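Local coordinates for protein probable acylphosphatase (Bacillus subtilis, PDB 3BR8) that catalyses the hydrolysis of acyl phosphates to a carboxylate and inorganic phosphate, at residues A[2-13]-A[36-47]. Sequence-based numbering, arbitrary orientation. Where two conformers were deposited one is given.
With PO4 (phosphate ion), chain B.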
ATOM      1  N   LEU A   2      -4.466  -4.992  12.598  1.00 19.77           N
ATOM      2  CA  LEU A   2      -3.468  -3.954  12.657  1.00 17.34           C
ATOM      3  C   LEU A   2      -3.717  -3.088  11.425  1.00 14.54           C
ATOM      4  O   LEU A   2      -4.238  -3.576  10.413  1.00 12.79           O
ATOM      5  CB  LEU A   2      -2.063  -4.564  12.655  1.00 18.63           C
ATOM      6  CG  LEU A   2      -0.968  -3.901  13.502  1.00 19.95           C
ATOM      7  CD1 LEU A   2      -1.341  -3.759  14.978  1.00 23.93           C
ATOM      8  CD2 LEU A   2       0.330  -4.678  13.349  1.00 19.44           C
ATOM      9  N   GLN A   3      -3.403  -1.804  11.547  1.00 13.86           N
ATOM     10  CA  GLN A   3      -3.415  -0.860  10.434  1.00 13.29           C
ATOM     11  C   GLN A   3      -1.984  -0.396  10.176  1.00 11.58           C
ATOM     12  O   GLN A   3      -1.296   0.061  11.101  1.00 12.83           O
ATOM     13  CB  GLN A   3      -4.306   0.353  10.762  1.00 14.84           C
ATOM     14  CG  GLN A   3      -4.423   1.398   9.648  1.00 15.60           C
ATOM     15  CD  GLN A   3      -5.139   2.672  10.086  1.00 17.77           C
ATOM     16  OE1 GLN A   3      -6.363   2.763  10.021  1.00 21.72           O
ATOM     17  NE2 GLN A   3      -4.368   3.680  10.493  1.00 19.08           N
ATOM     18  N   TYR A   4      -1.544  -0.494   8.921  1.00 10.22           N
ATOM     19  CA  TYR A   4      -0.289   0.130   8.512  1.00  9.57           C
ATOM     20  C   TYR A   4      -0.549   1.361   7.659  1.00  9.66           C
ATOM     21  O   TYR A   4      -1.378   1.335   6.747  1.00 10.10           O
ATOM     22  CB  TYR A   4       0.573  -0.829   7.684  1.00  9.92           C
ATOM     23  CG  TYR A   4       1.302  -1.931   8.411  1.00 10.62           C
ATOM     24  CD1 TYR A   4       1.968  -2.904   7.685  1.00 10.65           C
ATOM     25  CD2 TYR A   4       1.341  -2.001   9.806  1.00 10.05           C
ATOM     26  CE1 TYR A   4       2.645  -3.918   8.305  1.00 11.33           C
ATOM     27  CE2 TYR A   4       2.029  -3.023  10.447  1.00 11.94           C
ATOM     28  CZ  TYR A   4       2.674  -3.981   9.684  1.00 11.41           C
ATOM     29  OH  TYR A   4       3.351  -4.997  10.308  1.00 13.91           O
ATOM     30  N   ARG A   5       0.205   2.414   7.947  1.00 10.48           N
ATOM     31  CA  ARG A   5       0.339   3.568   7.068  1.00 11.43           C
ATOM     32  C   ARG A   5       1.693   3.474   6.381  1.00 11.11           C
ATOM     33  O   ARG A   5       2.734   3.562   7.037  1.00 12.29           O
ATOM     34  CB  ARG A   5       0.253   4.858   7.870  1.00 13.09           C
ATOM     35  CG  ARG A   5      -1.098   5.120   8.443  1.00 14.25           C
ATOM     36  CD  ARG A   5      -1.042   6.410   9.199  1.00 16.87           C
ATOM     37  NE  ARG A   5      -2.316   6.750   9.805  1.00 20.49           N
ATOM     38  CZ  ARG A   5      -2.520   7.868  10.495  1.00 22.44           C
ATOM     39  NH1 ARG A   5      -1.529   8.739  10.664  1.00 22.86           N
ATOM     40  NH2 ARG A   5      -3.710   8.112  11.022  1.00 25.15           N
ATOM     41  N   ILE A   6       1.676   3.291   5.066  1.00  9.94           N
ATOM     42  CA  ILE A   6       2.881   3.063   4.274  1.00  9.82           C
ATOM     43  C   ILE A   6       3.058   4.215   3.294  1.00  9.62           C
ATOM     44  O   ILE A   6       2.115   4.567   2.586  1.00  9.22           O
ATOM     45  CB  ILE A   6       2.782   1.711   3.507  1.00 10.26           C
ATOM     46  CG1 ILE A   6       2.498   0.544   4.473  1.00 11.56           C
ATOM     47  CG2 ILE A   6       4.028   1.462   2.657  1.00 11.30           C
ATOM     48  CD1 ILE A   6       1.921  -0.698   3.799  1.00 13.67           C
ATOM     49  N   ILE A   7       4.250   4.810   3.273  1.00  9.99           N
ATOM     50  CA  ILE A   7       4.581   5.813   2.259  1.00 10.13           C
ATOM     51  C   ILE A   7       5.738   5.270   1.431  1.00  9.68           C
ATOM     52  O   ILE A   7       6.781   4.870   1.979  1.00 10.64           O
ATOM     53  CB  ILE A   7       4.953   7.181   2.872  1.00 11.62           C
ATOM     54  CG1 ILE A   7       3.778   7.749   3.682  1.00 12.28           C
ATOM     55  CG2 ILE A   7       5.354   8.164   1.770  1.00 13.52           C
ATOM     56  CD1 ILE A   7       4.074   9.027   4.467  1.00 14.62           C
ATOM     57  N   VAL A   8       5.533   5.233   0.116  1.00  9.89           N
ATOM     58  CA  VAL A   8       6.514   4.698  -0.812  1.00 10.75           C
ATOM     59  C   VAL A   8       7.109   5.837  -1.632  1.00 11.03           C
ATOM     60  O   VAL A   8       6.375   6.709  -2.118  1.00 11.03           O
ATOM     61  CB  VAL A   8       5.849   3.688  -1.783  1.00 11.34           C
ATOM     62  CG1 VAL A   8       6.893   2.939  -2.589  1.00 12.94           C
ATOM     63  CG2 VAL A   8       4.955   2.696  -1.019  1.00 12.36           C
ATOM     64  N   ASP A   9       8.430   5.828  -1.791  1.00 11.80           N
ATOM     65  CA  ASP A   9       9.087   6.802  -2.641  1.00 13.52           C
ATOM     66  C   ASP A   9       9.968   6.112  -3.675  1.00 14.20           C
ATOM     67  O   ASP A   9      10.301   4.930  -3.534  1.00 14.38           O
ATOM     68  CB  ASP A   9       9.905   7.793  -1.801  1.00 15.83           C
ATOM     69  CG  ASP A   9      10.226   9.079  -2.550  1.00 18.78           C
ATOM     70  OD1 ASP A   9       9.638   9.359  -3.618  1.00 18.51           O
ATOM     71  OD2 ASP A   9      11.088   9.824  -2.051  1.00 23.43           O
ATOM     72  N   GLY A  10      10.328   6.872  -4.702  1.00 15.12           N
ATOM     73  CA  GLY A  10      11.143   6.386  -5.811  1.00 16.22           C
ATOM     74  C   GLY A  10      10.540   6.803  -7.139  1.00 16.51           C
ATOM     75  O   GLY A  10       9.942   7.876  -7.252  1.00 18.34           O
ATOM     76  N   ARG A  11      10.700   5.946  -8.144  1.00 15.70           N
ATOM     77  CA  ARG A  11       9.977   6.072  -9.399  1.00 15.42           C
ATOM     78  C   ARG A  11       8.718   5.239  -9.248  1.00 13.52           C
ATOM     79  O   ARG A  11       8.684   4.059  -9.615  1.00 13.28           O
ATOM     80  CB  ARG A  11      10.825   5.558 -10.558  1.00 16.82           C
ATOM     81  CG  ARG A  11      10.226   5.842 -11.933  1.00 19.25           C
ATOM     82  CD  ARG A  11      10.830   4.952 -13.023  1.00 22.10           C
ATOM     83  NE  ARG A  11      12.292   5.028 -13.047  1.00 24.28           N
ATOM     84  CZ  ARG A  11      13.123   4.004 -12.858  1.00 24.17           C
ATOM     85  NH1 ARG A  11      12.665   2.773 -12.645  1.00 22.72           N
ATOM     86  NH2 ARG A  11      14.434   4.215 -12.901  1.00 26.96           N
ATOM     87  N   VAL A  12       7.687   5.857  -8.680  1.00 11.76           N
ATOM     88  CA  VAL A  12       6.508   5.111  -8.244  1.00 10.79           C
ATOM     89  C   VAL A  12       5.171   5.686  -8.710  1.00 10.21           C
ATOM     90  O   VAL A  12       4.118   5.272  -8.217  1.00  9.63           O
ATOM     91  CB  VAL A  12       6.527   4.851  -6.702  1.00 10.64           C
ATOM     92  CG1 VAL A  12       7.675   3.907  -6.340  1.00 12.56           C
ATOM     93  CG2 VAL A  12       6.626   6.162  -5.909  1.00 12.38           C
ATOM     94  N   GLN A  13       5.217   6.630  -9.652  1.00 10.24           N
ATOM     95  CA  GLN A  13       3.997   7.150 -10.285  1.00  9.84           C
ATOM     96  C   GLN A  13       4.079   7.056 -11.804  1.00 10.16           C
ATOM     97  O   GLN A  13       5.171   7.074 -12.366  1.00 10.48           O
ATOM     98  CB  GLN A  13       3.703   8.585  -9.850  1.00 10.98           C
ATOM     99  CG  GLN A  13       3.416   8.690  -8.363  1.00 10.31           C
ATOM    100  CD  GLN A  13       2.896  10.043  -7.918  1.00 12.57           C
ATOM    101  OE1 GLN A  13       2.665  10.266  -6.726  1.00 13.33           O
ATOM    102  NE2 GLN A  13       2.683  10.943  -8.864  1.00 13.35           N
ATOM    103  N   ASN A  36      -1.963   8.509  -5.032  1.00 11.22           N
ATOM    104  CA  ASN A  36      -0.805   9.292  -5.427  1.00 12.82           C
ATOM    105  C   ASN A  36      -0.785  10.642  -4.712  1.00 15.11           C
ATOM    106  O   ASN A  36      -1.805  11.334  -4.652  1.00 16.17           O
ATOM    107  CB  ASN A  36      -0.809   9.533  -6.937  1.00 12.84           C
ATOM    108  CG  ASN A  36      -0.312   8.340  -7.729  1.00 11.82           C
ATOM    109  OD1 ASN A  36       0.200   7.362  -7.181  1.00 11.62           O
ATOM    110  ND2 ASN A  36      -0.448   8.429  -9.044  1.00 11.37           N
ATOM    111  N   ARG A  37       0.376  11.002  -4.167  1.00 11.16           N
ATOM    112  CA  ARG A  37       0.589  12.337  -3.595  1.00 14.37           C
ATOM    113  C   ARG A  37       1.157  13.258  -4.673  1.00 17.06           C
ATOM    114  O   ARG A  37       1.840  12.804  -5.592  1.00 16.97           O
ATOM    115  CB  ARG A  37       1.552  12.282  -2.401  1.00 14.77           C
ATOM    116  CG  ARG A  37       1.179  11.318  -1.269  1.00 14.81           C
ATOM    117  CD  ARG A  37      -0.177  11.599  -0.621  1.00 14.61           C
ATOM    118  NE  ARG A  37      -0.332  13.000  -0.221  1.00 14.54           N
ATOM    119  CZ  ARG A  37      -1.418  13.507   0.363  1.00 14.97           C
ATOM    120  NH1 ARG A  37      -2.456  12.733   0.651  1.00 12.99           N
ATOM    121  NH2 ARG A  37      -1.467  14.799   0.658  1.00 15.81           N
ATOM    122  N   ASP A  38       0.891  14.557  -4.568  1.00 20.36           N
ATOM    123  CA  ASP A  38       1.380  15.482  -5.601  1.00 24.15           C
ATOM    124  C   ASP A  38       2.893  15.761  -5.520  1.00 25.18           C
ATOM    125  O   ASP A  38       3.438  16.501  -6.343  1.00 29.23           O
ATOM    126  CB  ASP A  38       0.541  16.776  -5.670  1.00 27.71           C
ATOM    127  CG  ASP A  38       0.632  17.626  -4.412  1.00 30.21           C
ATOM    128  OD1 ASP A  38       1.438  17.320  -3.509  1.00 30.27           O
ATOM    129  OD2 ASP A  38      -0.116  18.625  -4.339  1.00 34.17           O
ATOM    130  N   ASP A  39       3.561  15.153  -4.541  1.00 23.24           N
ATOM    131  CA  ASP A  39       5.020  15.235  -4.420  1.00 24.27           C
ATOM    132  C   ASP A  39       5.747  13.979  -4.923  1.00 22.46           C
ATOM    133  O   ASP A  39       6.950  13.821  -4.708  1.00 23.58           O
ATOM    134  CB  ASP A  39       5.434  15.573  -2.980  1.00 24.75           C
ATOM    135  CG  ASP A  39       4.933  14.552  -1.954  1.00 21.66           C
ATOM    136  OD1 ASP A  39       4.661  14.982  -0.810  1.00 22.16           O
ATOM    137  OD2 ASP A  39       4.832  13.340  -2.268  1.00 20.55           O
ATOM    138  N   GLY A  40       5.015  13.088  -5.591  1.00 19.59           N
ATOM    139  CA  GLY A  40       5.622  11.913  -6.218  1.00 17.70           C
ATOM    140  C   GLY A  40       5.523  10.626  -5.420  1.00 15.12           C
ATOM    141  O   GLY A  40       5.707   9.536  -5.957  1.00 14.30           O
ATOM    142  N   ARG A  41       5.232  10.745  -4.133  1.00 13.88           N
ATOM    143  CA  ARG A  41       5.128   9.574  -3.272  1.00 12.56           C
ATOM    144  C   ARG A  41       3.758   8.921  -3.376  1.00 10.26           C
ATOM    145  O   ARG A  41       2.809   9.509  -3.905  1.00 11.00           O
ATOM    146  CB  ARG A  41       5.427   9.953  -1.830  1.00 13.79           C
ATOM    147  CG  ARG A  41       6.847  10.456  -1.625  1.00 17.42           C
ATOM    148  CD  ARG A  41       7.095  10.801  -0.177  1.00 20.05           C
ATOM    149  NE  ARG A  41       6.252  11.917   0.242  1.00 18.56           N
ATOM    150  CZ  ARG A  41       6.177  12.387   1.483  1.00 21.60           C
ATOM    151  NH1 ARG A  41       6.879  11.824   2.460  1.00 23.26           N
ATOM    152  NH2 ARG A  41       5.384  13.415   1.749  1.00 21.77           N
ATOM    153  N   VAL A  42       3.676   7.697  -2.864  1.00 11.66           N
ATOM    154  CA  VAL A  42       2.428   6.939  -2.880  1.00 10.06           C
ATOM    155  C   VAL A  42       2.074   6.591  -1.437  1.00  8.90           C
ATOM    156  O   VAL A  42       2.913   6.069  -0.691  1.00  9.14           O
ATOM    157  CB  VAL A  42       2.561   5.656  -3.740  1.00 10.06           C
ATOM    158  CG1 VAL A  42       1.294   4.819  -3.664  1.00 10.79           C
ATOM    159  CG2 VAL A  42       2.867   6.022  -5.191  1.00 10.64           C
ATOM    160  N   GLU A  43       0.847   6.917  -1.040  1.00  8.70           N
ATOM    161  CA  GLU A  43       0.368   6.582   0.290  1.00  8.48           C
ATOM    162  C   GLU A  43      -0.510   5.334   0.224  1.00  7.62           C
ATOM    163  O   GLU A  43      -1.298   5.162  -0.705  1.00  7.29           O
ATOM    164  CB  GLU A  43      -0.363   7.774   0.941  1.00 10.75           C
ATOM    165  CG  GLU A  43      -1.837   7.895   0.625  1.00 12.44           C
ATOM    166  CD  GLU A  43      -2.525   8.984   1.414  1.00 12.40           C
ATOM    167  OE1 GLU A  43      -1.915  10.053   1.605  1.00 10.91           O
ATOM    168  OE2 GLU A  43      -3.686   8.779   1.818  1.00 13.45           O
ATOM    169  N   ILE A  44      -0.340   4.455   1.206  1.00  7.64           N
ATOM    170  CA  ILE A  44      -1.094   3.215   1.287  1.00  7.64           C
ATOM    171  C   ILE A  44      -1.561   3.045   2.726  1.00  8.14           C
ATOM    172  O   ILE A  44      -0.734   3.047   3.645  1.00  8.54           O
ATOM    173  CB  ILE A  44      -0.223   1.983   0.926  1.00  8.04           C
ATOM    174  CG1 ILE A  44       0.426   2.100  -0.463  1.00  8.46           C
ATOM    175  CG2 ILE A  44      -1.065   0.707   1.028  1.00  8.37           C
ATOM    176  CD1 ILE A  44       1.492   1.029  -0.744  1.00  8.62           C
ATOM    177  N   LEU A  45      -2.875   2.921   2.916  1.00  8.39           N
ATOM    178  CA  LEU A  45      -3.427   2.548   4.209  1.00  8.91           C
ATOM    179  C   LEU A  45      -3.921   1.117   4.063  1.00  8.56           C
ATOM    180  O   LEU A  45      -4.728   0.834   3.171  1.00  8.56           O
ATOM    181  CB  LEU A  45      -4.576   3.487   4.585  1.00 10.27           C
ATOM    182  CG  LEU A  45      -5.161   3.419   5.991  1.00 13.54           C
ATOM    183  CD1 LEU A  45      -6.198   2.302   6.168  1.00 14.51           C
ATOM    184  CD2 LEU A  45      -4.059   3.375   7.033  1.00 17.98           C
ATOM    185  N   ALA A  46      -3.421   0.214   4.904  1.00  8.84           N
ATOM    186  CA  ALA A  46      -3.819  -1.187   4.802  1.00  8.49           C
ATOM    187  C   ALA A  46      -4.134  -1.757   6.181  1.00  9.22           C
ATOM    188  O   ALA A  46      -3.368  -1.553   7.126  1.00  9.88           O
ATOM    189  CB  ALA A  46      -2.733  -2.003   4.124  1.00  9.05           C
ATOM    190  N   GLU A  47      -5.240  -2.488   6.280  1.00  9.39           N
ATOM    191  CA  GLU A  47      -5.758  -3.056   7.521  0.50 11.03           C
ATOM    192  C   GLU A  47      -5.983  -4.555   7.281  1.00 10.06           C
ATOM    193  O   GLU A  47      -6.604  -4.950   6.327  1.00  9.70           O
ATOM    194  CB  GLU A  47      -7.080  -2.399   7.951  0.50 12.17           C
ATOM    195  CG  GLU A  47      -7.024  -0.883   8.180  0.50 15.39           C
ATOM    196  CD  GLU A  47      -8.330  -0.275   8.699  0.50 17.22           C
ATOM    197  OE1 GLU A  47      -9.378  -0.960   8.696  0.50 19.59           O
ATOM    198  OE2 GLU A  47      -8.308   0.900   9.127  0.50 20.47           O
TER
HETATM  199  P   PO4 B  92       0.240   5.063 -11.449  1.00  9.35           P
HETATM  200  O1  PO4 B  92       1.574   4.530 -10.925  1.00  9.35           O
HETATM  201  O2  PO4 B  92       0.192   4.616 -12.894  1.00 11.31           O
HETATM  202  O3  PO4 B  92       0.274   6.579 -11.327  1.00 10.80           O
HETATM  203  O4  PO4 B  92      -0.873   4.393 -10.657  1.00  9.40           O
HETATM  204  O   HOH W   1       9.182  11.465  -5.053  1.00 21.85           O
HETATM  205  O   HOH W   2       7.494   8.822  -7.932  1.00 21.32           O
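Tyr4 with Ala46, Ile6 with Ile44 and Val8 with Val42 pair antiparallel in the middle of the mixed sheet of the ferredoxin-like acylphosphatase fold. Strand 68-77 lies beyond strand 2-9, and strand 31-36 beyond strand 42-47. These three are the hydrogen-bonded pairs, each joined by two backbone bonds. Ile6 N to Ile44 O is 2.8 Å and nearly straight.

Val8 and Ile44 pack on helix 17-27, Ile6 and Tyr4 on helix 50-62. Val8 CG2 touches Ile44 CD1 at 3.9 Å. Beyond the corner at Gly10, Val12 continues the packing, its CG2 lying 3.8 Å from Val42 CG2. Phe17 of helix 17-27 touches both Val8 and Val12.

On the other face, Leu45 CD2 presses crosswise on the extended Gln3 chain, 3.3 Å from its CG. In the conformer given, Glu47 runs alongside Gln3, and its OE2 accepts from Glu81 N. Ile7 CG2 lies 3.7 Å from Arg41 CD. A bend in the Arg41 chain (chi3 -65°) turns its guanidinium back to Asp39, which it grips side-on through NE and NH2.

Near the active site, the Gln13 and Asn36 amides stack with planes 12° apart. One water bridges Gly10 O, Val12 N and Gly40 O. Arg18 and backbone nitrogens of Gly14 to Phe17 also bind the phosphate ion, which probably came from the crystallisation liquor. Catalytic Asn36 donates from ND2 to phosphate O3 at 3.0 Å.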